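PDB 3R44: fatty acyl CoA synthetase FADD13 (FATTY-ACYL-CoA SYNTHETASE) from Mycobacterium tuberculosis, which belongs to the ANL superfamily, with a large AMP-binding family region followed by a smaller C-terminal domain. Local coordinates for residues Ala72-Asn77 against Pro127-Ile132; Asp212-Pro217 against Val229-Met234; Asp414-Gly419 against Val441-Leu446. One frame throughout, in Å; residues are numbered along the deposited sequence.

Contact 1: Ala72-Asn77 against Pro127-Ile132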
ATOM      1  N   ALA A  72     -17.457   7.872   0.947  1.00 14.94           N
ATOM      2  CA  ALA A  72     -16.795   6.663   0.445  1.00 13.92           C
ATOM      3  C   ALA A  72     -16.633   6.765  -1.069  1.00 15.12           C
ATOM      4  O   ALA A  72     -17.525   7.232  -1.784  1.00 18.22           O
ATOM      5  CB  ALA A  72     -17.597   5.383   0.824  1.00 14.58           C
ATOM      6  N   LEU A  73     -15.510   6.245  -1.549  1.00 14.94           N
ATOM      7  CA  LEU A  73     -15.150   6.274  -2.974  1.00 16.59           C
ATOM      8  C   LEU A  73     -14.896   4.862  -3.421  1.00 16.62           C
ATOM      9  O   LEU A  73     -13.936   4.229  -2.968  1.00 19.14           O
ATOM     10  CB  LEU A  73     -13.929   7.166  -3.229  1.00 16.10           C
ATOM     11  CG  LEU A  73     -14.043   8.634  -2.799  1.00 18.47           C
ATOM     12  CD1 LEU A  73     -12.656   9.317  -2.966  1.00 18.41           C
ATOM     13  CD2 LEU A  73     -15.133   9.339  -3.561  1.00 17.78           C
ATOM     14  N   LEU A  74     -15.781   4.352  -4.271  1.00 16.23           N
ATOM     15  CA  LEU A  74     -15.665   2.975  -4.797  1.00 17.77           C
ATOM     16  C   LEU A  74     -15.698   3.003  -6.325  1.00 18.35           C
ATOM     17  O   LEU A  74     -16.759   2.847  -6.950  1.00 18.55           O
ATOM     18  CB  LEU A  74     -16.832   2.137  -4.230  1.00 17.95           C
ATOM     19  CG  LEU A  74     -16.896   0.631  -4.444  1.00 18.76           C
ATOM     20  CD1 LEU A  74     -15.635  -0.073  -3.813  1.00 17.24           C
ATOM     21  CD2 LEU A  74     -18.211  -0.016  -3.943  1.00 20.85           C
ATOM     22  N   MET A  75     -14.549   3.292  -6.922  1.00 18.23           N
ATOM     23  CA  MET A  75     -14.524   3.605  -8.324  1.00 20.15           C
ATOM     24  C   MET A  75     -13.154   3.358  -8.948  1.00 18.88           C
ATOM     25  O   MET A  75     -12.140   3.242  -8.255  1.00 17.30           O
ATOM     26  CB  MET A  75     -14.934   5.066  -8.564  1.00 22.07           C
ATOM     27  CG  MET A  75     -14.010   6.051  -7.905  1.00 24.88           C
ATOM     28  SD  MET A  75     -14.745   7.726  -7.764  1.00 32.76           S
ATOM     29  CE  MET A  75     -15.688   7.506  -6.303  1.00 37.42           C
ATOM     30  N   PRO A  76     -13.143   3.306 -10.275  1.00 20.12           N
ATOM     31  CA  PRO A  76     -11.905   3.141 -10.988  1.00 20.15           C
ATOM     32  C   PRO A  76     -11.053   4.365 -10.912  1.00 19.32           C
ATOM     33  O   PRO A  76     -11.528   5.479 -10.596  1.00 16.57           O
ATOM     34  CB  PRO A  76     -12.335   2.994 -12.436  1.00 21.53           C
ATOM     35  CG  PRO A  76     -13.660   3.444 -12.531  1.00 23.12           C
ATOM     36  CD  PRO A  76     -14.298   3.294 -11.193  1.00 20.99           C
ATOM     37  N   ASN A  77      -9.790   4.178 -11.220  1.00 18.05           N
ATOM     38  CA  ASN A  77      -8.894   5.341 -11.306  1.00 18.86           C
ATOM     39  C   ASN A  77      -9.424   6.322 -12.356  1.00 17.93           C
ATOM     40  O   ASN A  77      -9.801   5.932 -13.487  1.00 19.05           O
ATOM     41  CB  ASN A  77      -7.502   4.877 -11.733  1.00 19.46           C
ATOM     42  CG  ASN A  77      -6.738   4.252 -10.612  1.00 20.97           C
ATOM     43  OD1 ASN A  77      -7.322   3.755  -9.636  1.00 18.30           O
ATOM     44  ND2 ASN A  77      -5.423   4.244 -10.741  1.00 20.37           N
ATOM     45  N   PRO A 127     -22.709  -3.712  -9.265  1.00 30.75           N
ATOM     46  CA  PRO A 127     -23.229  -4.929  -8.668  1.00 32.08           C
ATOM     47  C   PRO A 127     -23.025  -5.058  -7.154  1.00 31.36           C
ATOM     48  O   PRO A 127     -23.921  -5.573  -6.471  1.00 31.46           O
ATOM     49  CB  PRO A 127     -22.456  -6.040  -9.404  1.00 33.17           C
ATOM     50  CG  PRO A 127     -21.920  -5.390 -10.629  1.00 32.76           C
ATOM     51  CD  PRO A 127     -21.622  -4.017 -10.202  1.00 30.77           C
ATOM     52  N   VAL A 128     -21.873  -4.630  -6.630  1.00 29.61           N
ATOM     53  CA  VAL A 128     -21.668  -4.614  -5.183  1.00 28.22           C
ATOM     54  C   VAL A 128     -22.647  -3.682  -4.473  1.00 27.67           C
ATOM     55  O   VAL A 128     -23.247  -4.068  -3.465  1.00 25.60           O
ATOM     56  CB  VAL A 128     -20.185  -4.251  -4.782  1.00 27.77           C
ATOM     57  CG1 VAL A 128     -20.108  -3.614  -3.433  1.00 28.30           C
ATOM     58  CG2 VAL A 128     -19.298  -5.501  -4.857  1.00 28.22           C
ATOM     59  N   ILE A 129     -22.817  -2.479  -5.013  1.00 26.56           N
ATOM     60  CA  ILE A 129     -23.685  -1.492  -4.397  1.00 26.88           C
ATOM     61  C   ILE A 129     -25.124  -1.987  -4.439  1.00 28.46           C
ATOM     62  O   ILE A 129     -25.863  -1.869  -3.454  1.00 28.08           O
ATOM     63  CB  ILE A 129     -23.557  -0.100  -5.078  1.00 26.14           C
ATOM     64  CG1 ILE A 129     -22.192   0.511  -4.821  1.00 24.26           C
ATOM     65  CG2 ILE A 129     -24.743   0.808  -4.645  1.00 25.09           C
ATOM     66  CD1 ILE A 129     -21.790   0.705  -3.287  1.00 22.19           C
ATOM     67  N   ASP A 130     -25.523  -2.571  -5.567  1.00 29.50           N
ATOM     68  CA  ASP A 130     -26.873  -3.126  -5.689  1.00 32.64           C
ATOM     69  C   ASP A 130     -27.137  -4.189  -4.632  1.00 33.08           C
ATOM     70  O   ASP A 130     -28.158  -4.151  -3.944  1.00 33.85           O
ATOM     71  CB  ASP A 130     -27.092  -3.724  -7.083  1.00 33.74           C
ATOM     72  CG  ASP A 130     -27.239  -2.650  -8.164  1.00 37.25           C
ATOM     73  OD1 ASP A 130     -27.363  -1.447  -7.832  1.00 41.86           O
ATOM     74  OD2 ASP A 130     -27.209  -3.001  -9.357  1.00 43.39           O
ATOM     75  N   ALA A 131     -26.184  -5.108  -4.483  1.00 32.94           N
ATOM     76  CA  ALA A 131     -26.294  -6.178  -3.494  1.00 32.57           C
ATOM     77  C   ALA A 131     -26.433  -5.540  -2.097  1.00 31.82           C
ATOM     78  O   ALA A 131     -27.270  -5.956  -1.290  1.00 31.16           O
ATOM     79  CB  ALA A 131     -25.064  -7.111  -3.564  1.00 31.97           C
ATOM     80  N   ILE A 132     -25.616  -4.528  -1.815  1.00 29.85           N
ATOM     81  CA  ILE A 132     -25.674  -3.836  -0.513  1.00 29.53           C
ATOM     82  C   ILE A 132     -27.021  -3.102  -0.273  1.00 31.19           C
ATOM     83  O   ILE A 132     -27.623  -3.239   0.795  1.00 31.08           O
ATOM     84  CB  ILE A 132     -24.494  -2.855  -0.282  1.00 27.17           C
ATOM     85  CG1 ILE A 132     -23.156  -3.607  -0.265  1.00 24.60           C
ATOM     86  CG2 ILE A 132     -24.698  -2.121   1.057  1.00 26.98           C
ATOM     87  CD1 ILE A 132     -21.932  -2.715  -0.213  1.00 23.60           C
TER
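In the four-stranded parallel sheet that contains strand 70-74, Leu74 at the strand's end meets Val128 and Ile129 of helix 126-134, one of the helices layered on the sheet. The backbones stay well apart, the nearest CA atoms being those of Leu74 and Ile129 at 9.2 Å, and side chains alone bridge the gap. One branch of the leucine does the touching: its methyl CD2 lies 3.7 Å from Ile129 CD1 and 4.1 Å from Val128 CG1. Leu74 holds CG trans to its own backbone N (chi1 -172°), which sends the side chain out from the sheet to the helix. The isoleucine answers with a folded chain, since its second torsion of -58° turns CD1 back rather than extending it; its CG1 also comes to 4.1 Å from Leu74 CD2. Leu74 and Ile129 run alongside one another with their ends reversed, whereas Val128 lies roughly perpendicular to Leu74, so the two helix residues take hold of one methyl in different ways. The helix itself is regular here, Ile132 N donating to Val128 O at 2.9 Å. With 86 Å² buried between the segments, the joint is small and wholly apolar. Neighbours extend it: Ile129 also rests on Val119 and Tyr121 of strand 118-121, which is hydrogen-bonded to strand 70-74, and Ile132 packs on Val107 of helix 104-114. Leu73, pointing the other way, packs on Phe81 and Leu84 of helix 79-91, which places helices on both faces of the sheet. Helix 126-134 forms the parallel beta-alpha-beta crossover from strand 118-121 to strand 144-147, and its packing on Leu74 is that of an outer helix on one of the two helix-flanked sheets of the five-layered ANL alpha/beta sandwich.

Contact 2: Asp212-Pro217 against Val229-Met234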
ATOM      1  N   ASP A 212       8.530  16.467 -13.905  1.00 17.65           N
ATOM      2  CA  ASP A 212       8.585  15.027 -14.173  1.00 15.89           C
ATOM      3  C   ASP A 212       7.142  14.566 -14.538  1.00 15.94           C
ATOM      4  O   ASP A 212       6.133  15.151 -14.133  1.00 14.71           O
ATOM      5  CB  ASP A 212       9.065  14.204 -12.962  1.00 16.28           C
ATOM      6  CG  ASP A 212      10.573  14.064 -12.862  1.00 17.97           C
ATOM      7  OD1 ASP A 212      11.312  14.318 -13.852  1.00 18.17           O
ATOM      8  OD2 ASP A 212      11.077  13.658 -11.758  1.00 15.62           O
ATOM      9  N   ARG A 213       7.088  13.503 -15.330  1.00 15.73           N
ATOM     10  CA  ARG A 213       5.860  12.843 -15.718  1.00 14.70           C
ATOM     11  C   ARG A 213       5.858  11.444 -15.132  1.00 14.17           C
ATOM     12  O   ARG A 213       6.807  10.660 -15.334  1.00 13.37           O
ATOM     13  CB  ARG A 213       5.759  12.832 -17.240  1.00 14.90           C
ATOM     14  CG  ARG A 213       5.936  14.182 -17.778  1.00 16.82           C
ATOM     15  CD  ARG A 213       5.827  14.343 -19.260  1.00 18.01           C
ATOM     16  NE  ARG A 213       4.539  14.052 -19.892  1.00 16.39           N
ATOM     17  CZ  ARG A 213       3.569  14.938 -20.081  1.00 20.19           C
ATOM     18  NH1 ARG A 213       3.695  16.146 -19.585  1.00 20.09           N
ATOM     19  NH2 ARG A 213       2.472  14.609 -20.768  1.00 20.71           N
ATOM     20  N   LEU A 214       4.804  11.115 -14.392  1.00 13.92           N
ATOM     21  CA  LEU A 214       4.817   9.943 -13.534  1.00 12.53           C
ATOM     22  C   LEU A 214       3.651   9.030 -13.885  1.00 13.57           C
ATOM     23  O   LEU A 214       2.465   9.420 -13.808  1.00 13.53           O
ATOM     24  CB  LEU A 214       4.803  10.374 -12.043  1.00 13.09           C
ATOM     25  CG  LEU A 214       4.970   9.214 -11.050  1.00 15.52           C
ATOM     26  CD1 LEU A 214       5.487   9.733  -9.705  1.00 16.19           C
ATOM     27  CD2 LEU A 214       3.614   8.529 -10.836  1.00 15.51           C
ATOM     28  N   LEU A 215       3.976   7.795 -14.251  1.00 12.95           N
ATOM     29  CA  LEU A 215       2.968   6.790 -14.599  1.00 13.16           C
ATOM     30  C   LEU A 215       2.421   6.086 -13.370  1.00 12.88           C
ATOM     31  O   LEU A 215       3.195   5.511 -12.552  1.00 12.72           O
ATOM     32  CB  LEU A 215       3.562   5.771 -15.555  1.00 13.27           C
ATOM     33  CG  LEU A 215       2.641   4.611 -15.871  1.00 17.05           C
ATOM     34  CD1 LEU A 215       1.522   5.094 -16.814  1.00 19.72           C
ATOM     35  CD2 LEU A 215       3.494   3.448 -16.469  1.00 21.28           C
ATOM     36  N   LEU A 216       1.115   6.174 -13.208  1.00 12.24           N
ATOM     37  CA  LEU A 216       0.371   5.496 -12.140  1.00 14.70           C
ATOM     38  C   LEU A 216      -0.528   4.432 -12.757  1.00 15.53           C
ATOM     39  O   LEU A 216      -1.575   4.747 -13.330  1.00 16.84           O
ATOM     40  CB  LEU A 216      -0.497   6.472 -11.342  1.00 14.62           C
ATOM     41  CG  LEU A 216      -1.144   5.837 -10.108  1.00 18.59           C
ATOM     42  CD1 LEU A 216      -0.179   5.083  -9.246  1.00 17.91           C
ATOM     43  CD2 LEU A 216      -1.874   6.918  -9.317  1.00 22.22           C
ATOM     44  N   PRO A 217      -0.122   3.158 -12.636  1.00 15.54           N
ATOM     45  CA  PRO A 217      -0.956   2.132 -13.238  1.00 17.23           C
ATOM     46  C   PRO A 217      -1.467   1.171 -12.152  1.00 19.08           C
ATOM     47  O   PRO A 217      -1.813  -0.002 -12.466  1.00 21.35           O
ATOM     48  CB  PRO A 217       0.036   1.413 -14.141  1.00 18.00           C
ATOM     49  CG  PRO A 217       1.276   1.362 -13.242  1.00 15.90           C
ATOM     50  CD  PRO A 217       1.247   2.638 -12.429  1.00 15.91           C
ATOM     51  N   VAL A 229      -0.340  10.642  -5.821  1.00 12.79           N
ATOM     52  CA  VAL A 229      -1.153  11.728  -6.388  1.00 14.60           C
ATOM     53  C   VAL A 229      -0.849  13.070  -5.677  1.00 14.11           C
ATOM     54  O   VAL A 229      -0.681  14.130  -6.290  1.00 13.93           O
ATOM     55  CB  VAL A 229      -2.639  11.359  -6.282  1.00 14.35           C
ATOM     56  CG1 VAL A 229      -3.599  12.599  -6.470  1.00 14.54           C
ATOM     57  CG2 VAL A 229      -2.992  10.150  -7.202  1.00 15.37           C
ATOM     58  N   ILE A 230      -0.811  13.039  -4.352  1.00 14.89           N
ATOM     59  CA  ILE A 230      -0.552  14.230  -3.545  1.00 14.08           C
ATOM     60  C   ILE A 230       0.890  14.779  -3.717  1.00 14.47           C
ATOM     61  O   ILE A 230       1.102  15.982  -3.866  1.00 13.67           O
ATOM     62  CB  ILE A 230      -0.839  13.974  -2.012  1.00 14.39           C
ATOM     63  CG1 ILE A 230      -2.289  13.489  -1.785  1.00 19.89           C
ATOM     64  CG2 ILE A 230      -0.516  15.236  -1.183  1.00 15.48           C
ATOM     65  CD1 ILE A 230      -3.270  14.275  -2.511  1.00 19.58           C
ATOM     66  N   PHE A 231       1.886  13.922  -3.726  1.00 13.21           N
ATOM     67  CA  PHE A 231       3.236  14.435  -3.908  1.00 15.86           C
ATOM     68  C   PHE A 231       3.480  14.916  -5.307  1.00 14.20           C
ATOM     69  O   PHE A 231       4.281  15.803  -5.490  1.00 13.68           O
ATOM     70  CB  PHE A 231       4.358  13.562  -3.309  1.00 17.99           C
ATOM     71  CG  PHE A 231       4.866  12.432  -4.190  1.00 19.37           C
ATOM     72  CD1 PHE A 231       4.855  11.114  -3.696  1.00 23.82           C
ATOM     73  CD2 PHE A 231       5.382  12.668  -5.451  1.00 20.01           C
ATOM     74  CE1 PHE A 231       5.383  10.037  -4.480  1.00 24.77           C
ATOM     75  CE2 PHE A 231       5.933  11.633  -6.226  1.00 23.69           C
ATOM     76  CZ  PHE A 231       5.916  10.319  -5.746  1.00 24.67           C
ATOM     77  N   SER A 232       2.686  14.434  -6.245  1.00 13.32           N
ATOM     78  CA  SER A 232       2.727  14.957  -7.603  1.00 14.57           C
ATOM     79  C   SER A 232       2.316  16.433  -7.624  1.00 14.53           C
ATOM     80  O   SER A 232       2.964  17.273  -8.282  1.00 11.95           O
ATOM     81  CB  SER A 232       1.874  14.121  -8.555  1.00 14.98           C
ATOM     82  OG  SER A 232       2.505  12.868  -8.799  1.00 17.08           O
ATOM     83  N   ALA A 233       1.209  16.779  -6.974  1.00 14.38           N
ATOM     84  CA  ALA A 233       0.841  18.185  -6.877  1.00 14.60           C
ATOM     85  C   ALA A 233       1.871  18.997  -6.090  1.00 14.39           C
ATOM     86  O   ALA A 233       2.202  20.147  -6.424  1.00 15.58           O
ATOM     87  CB  ALA A 233      -0.562  18.337  -6.269  1.00 13.43           C
ATOM     88  N   MET A 234       2.358  18.431  -5.009  1.00 14.28           N
ATOM     89  CA  MET A 234       3.364  19.093  -4.197  1.00 15.52           C
ATOM     90  C   MET A 234       4.599  19.489  -4.998  1.00 16.67           C
ATOM     91  O   MET A 234       5.064  20.622  -4.906  1.00 16.41           O
ATOM     92  CB  MET A 234       3.785  18.213  -3.004  1.00 16.07           C
ATOM     93  CG  MET A 234       4.862  18.851  -2.218  1.00 20.66           C
ATOM     94  SD  MET A 234       5.077  18.018  -0.652  1.00 25.19           S
ATOM     95  CE  MET A 234       3.411  17.975  -0.020  1.00 30.13           C
TER
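Strand 213-216, carrying Leu214 and Leu216, and helix segment 229-234, carrying Val229, Phe231 and Ser232, run nearly antiparallel (171°) with their axes 10.5 Å apart. At one end Leu214 CD1 sits 4.0 Å from both CE2 and CZ of Phe231, approaching the ring obliquely. The ring gets there through an unusual helix rotamer: chi1 of 85° tucks CG over its own backbone, flanked by N and C, and brings the ring end nearer the strand. Trp202 of helix 192-205 meets the same ring, their planes inclined by about 20°. At the other end Leu216 CD2 meets Val229 CG2 at 4.0 Å, the two side chains lying roughly perpendicular. Ser232 comes more loosely between, its OG 4.4 Å from Leu214 CD1; this hydroxyl is hydrogen-bonded to Thr228 O, one turn earlier in the helix. The helix is the crossover of the beta-alpha-beta unit leading to strand 238-241, and Val229 and Ser232 also touch Leu239 there. Because methyls and a ring do the joining while the buried hydroxyl is satisfied within its own helix, shape and exclusion of water, rather than directional bonds, hold strand and helix together.

Contact 3: Asp414-Gly419 against Val441-Leu446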
ATOM      1  N   ASP A 414       1.562 -13.120   8.574  1.00 23.02           N
ATOM      2  CA  ASP A 414       2.029 -14.480   8.587  1.00 22.16           C
ATOM      3  C   ASP A 414       2.356 -14.990   9.978  1.00 20.41           C
ATOM      4  O   ASP A 414       2.641 -16.167  10.170  1.00 20.23           O
ATOM      5  CB  ASP A 414       3.263 -14.588   7.672  1.00 22.63           C
ATOM      6  CG  ASP A 414       2.913 -14.343   6.180  1.00 26.57           C
ATOM      7  OD1 ASP A 414       1.786 -14.693   5.731  1.00 27.13           O
ATOM      8  OD2 ASP A 414       3.752 -13.763   5.461  1.00 30.73           O
ATOM      9  N   MET A 415       2.228 -14.127  10.971  1.00 21.12           N
ATOM     10  CA  MET A 415       2.478 -14.508  12.343  1.00 20.87           C
ATOM     11  C   MET A 415       1.484 -15.602  12.789  1.00 21.22           C
ATOM     12  O   MET A 415       0.328 -15.638  12.342  1.00 21.06           O
ATOM     13  CB  MET A 415       2.367 -13.295  13.266  1.00 22.39           C
ATOM     14  CG  MET A 415       2.765 -13.625  14.694  1.00 24.54           C
ATOM     15  SD  MET A 415       2.539 -12.212  15.807  1.00 31.47           S
ATOM     16  CE  MET A 415       0.742 -12.168  16.047  1.00 30.73           C
ATOM     17  N   ILE A 416       1.955 -16.537  13.608  1.00 20.84           N
ATOM     18  CA  ILE A 416       1.156 -17.680  14.066  1.00 21.55           C
ATOM     19  C   ILE A 416       0.846 -17.475  15.542  1.00 22.69           C
ATOM     20  O   ILE A 416       1.724 -17.122  16.302  1.00 23.39           O
ATOM     21  CB  ILE A 416       1.897 -19.035  13.796  1.00 21.09           C
ATOM     22  CG1 ILE A 416       2.253 -19.145  12.299  1.00 20.38           C
ATOM     23  CG2 ILE A 416       1.017 -20.235  14.225  1.00 22.63           C
ATOM     24  CD1 ILE A 416       3.336 -20.165  11.912  1.00 20.19           C
ATOM     25  N   ILE A 417      -0.404 -17.649  15.953  1.00 22.70           N
ATOM     26  CA  ILE A 417      -0.728 -17.697  17.377  1.00 24.31           C
ATOM     27  C   ILE A 417      -1.012 -19.131  17.809  1.00 25.36           C
ATOM     28  O   ILE A 417      -1.986 -19.735  17.363  1.00 25.87           O
ATOM     29  CB  ILE A 417      -1.907 -16.808  17.696  1.00 25.39           C
ATOM     30  CG1 ILE A 417      -1.563 -15.369  17.325  1.00 27.72           C
ATOM     31  CG2 ILE A 417      -2.204 -16.846  19.183  1.00 26.83           C
ATOM     32  CD1 ILE A 417      -2.729 -14.411  17.602  1.00 30.99           C
ATOM     33  N   SER A 418      -0.112 -19.686  18.613  1.00 26.10           N
ATOM     34  CA  SER A 418      -0.180 -21.084  18.995  1.00 27.47           C
ATOM     35  C   SER A 418      -0.273 -21.129  20.530  1.00 29.45           C
ATOM     36  O   SER A 418       0.601 -20.614  21.207  1.00 27.53           O
ATOM     37  CB  SER A 418       1.030 -21.820  18.388  1.00 27.39           C
ATOM     38  OG  SER A 418       1.038 -23.190  18.688  1.00 31.34           O
ATOM     39  N   GLY A 419      -1.391 -21.648  21.057  1.00 31.11           N
ATOM     40  CA  GLY A 419      -1.649 -21.643  22.496  1.00 34.62           C
ATOM     41  C   GLY A 419      -1.454 -20.269  23.139  1.00 36.01           C
ATOM     42  O   GLY A 419      -0.889 -20.151  24.240  1.00 38.05           O
ATOM     43  N   VAL A 441      12.604 -24.113   2.851  1.00 19.76           N
ATOM     44  CA  VAL A 441      11.603 -24.255   3.944  1.00 17.63           C
ATOM     45  C   VAL A 441      10.666 -23.066   3.976  1.00 17.17           C
ATOM     46  O   VAL A 441      11.088 -21.917   3.786  1.00 19.47           O
ATOM     47  CB  VAL A 441      12.264 -24.462   5.350  1.00 18.09           C
ATOM     48  CG1 VAL A 441      13.148 -23.323   5.705  1.00 19.90           C
ATOM     49  CG2 VAL A 441      11.193 -24.660   6.444  1.00 14.48           C
ATOM     50  N   ALA A 442       9.388 -23.327   4.167  1.00 14.94           N
ATOM     51  CA  ALA A 442       8.411 -22.268   4.410  1.00 15.85           C
ATOM     52  C   ALA A 442       7.591 -22.727   5.556  1.00 15.66           C
ATOM     53  O   ALA A 442       7.142 -23.871   5.549  1.00 17.03           O
ATOM     54  CB  ALA A 442       7.522 -22.099   3.216  1.00 17.08           C
ATOM     55  N   VAL A 443       7.278 -21.822   6.495  1.00 16.71           N
ATOM     56  CA  VAL A 443       6.462 -22.135   7.672  1.00 16.52           C
ATOM     57  C   VAL A 443       5.152 -21.351   7.596  1.00 16.71           C
ATOM     58  O   VAL A 443       5.166 -20.137   7.296  1.00 17.56           O
ATOM     59  CB  VAL A 443       7.210 -21.851   8.997  1.00 16.82           C
ATOM     60  CG1 VAL A 443       6.255 -21.927  10.245  1.00 18.10           C
ATOM     61  CG2 VAL A 443       8.403 -22.830   9.158  1.00 17.10           C
ATOM     62  N   ILE A 444       4.057 -22.067   7.808  1.00 17.23           N
ATOM     63  CA  ILE A 444       2.706 -21.503   7.922  1.00 17.91           C
ATOM     64  C   ILE A 444       1.969 -22.039   9.137  1.00 17.46           C
ATOM     65  O   ILE A 444       2.256 -23.127   9.654  1.00 18.19           O
ATOM     66  CB  ILE A 444       1.819 -21.808   6.691  1.00 19.22           C
ATOM     67  CG1 ILE A 444       1.718 -23.318   6.459  1.00 19.12           C
ATOM     68  CG2 ILE A 444       2.355 -21.065   5.468  1.00 21.23           C
ATOM     69  CD1 ILE A 444       0.599 -23.737   5.436  1.00 20.78           C
ATOM     70  N   GLY A 445       0.941 -21.320   9.556  1.00 18.51           N
ATOM     71  CA  GLY A 445       0.084 -21.855  10.575  1.00 18.80           C
ATOM     72  C   GLY A 445      -0.999 -22.655   9.878  1.00 20.17           C
ATOM     73  O   GLY A 445      -1.444 -22.267   8.765  1.00 21.13           O
ATOM     74  N   LEU A 446      -1.383 -23.767  10.499  1.00 20.34           N
ATOM     75  CA  LEU A 446      -2.521 -24.564  10.065  1.00 21.77           C
ATOM     76  C   LEU A 446      -3.488 -24.611  11.209  1.00 23.90           C
ATOM     77  O   LEU A 446      -3.057 -24.657  12.366  1.00 21.64           O
ATOM     78  CB  LEU A 446      -2.090 -25.994   9.715  1.00 23.02           C
ATOM     79  CG  LEU A 446      -1.286 -26.101   8.421  1.00 22.46           C
ATOM     80  CD1 LEU A 446      -0.820 -27.509   8.202  1.00 26.30           C
ATOM     81  CD2 LEU A 446      -2.053 -25.629   7.194  1.00 26.06           C
TER
HETATM   82  O   HOH W   1       1.020 -18.361   8.686  1.00 18.12           O
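A water molecule joins the two segments, donating to Asp414 O at 3.1 Å and accepting from Gly445 N at 3.1 Å, so that it satisfies an amide and a carbonyl of backbones that do not meet directly. Beside this bridge Ile416 reaches the other strand. Its CD1 lies against the peptide between Ile444 and Gly445, 3.6 Å from Ile444 C, and on another side the same methyl touches Val443 CG1 at 3.8 Å. An extended second torsion (chi2 162°) carries this methyl back along strand 438-448 toward Val443, while Ile416 CG1 follows closely, 3.7 Å from Gly445 N. The other branch, Ile416 CG2, comes to 4.1 Å from Gly445 CA, where the glycine has no side chain to stand between them. Pro425 of helix 425-432 packs on both Ile416 and Val443, adding to the apolar patch, and Glu453 OE1 accepts the Ile417 amide. The strands are inclined at 53°, with axes 7.6 Å apart, and do not pair. Strand 416-418 instead pairs antiparallel with strand 421-423 as a small hairpin, set obliquely against the outer strand 438-448 of the three-stranded sheet in the compact C-terminal domain of an ANL-family protein.

Contact 2 is fully buried; contacts 1 and 3 are buried but each include one partly exposed residue, Val128 and Gly445. Contacts 1 and 2 lie in the AMP-binding region, each pressing a helix on a different sheet through apolar side chains; their centres are 25 Å apart and their nearest atoms about 5 Å. Asn77, just beyond strand 70-74, hydrogen-bonds to Leu218 O and Met220 N, linking the segment of contact 1 to the loop after strand 213-216 of contact 2. Contact 3 stands apart, with its centre 34 Å and 39 Å from those of contacts 1 and 2. There a hairpin strand meets a sheet strand, and bridging water supplements the apolar packing.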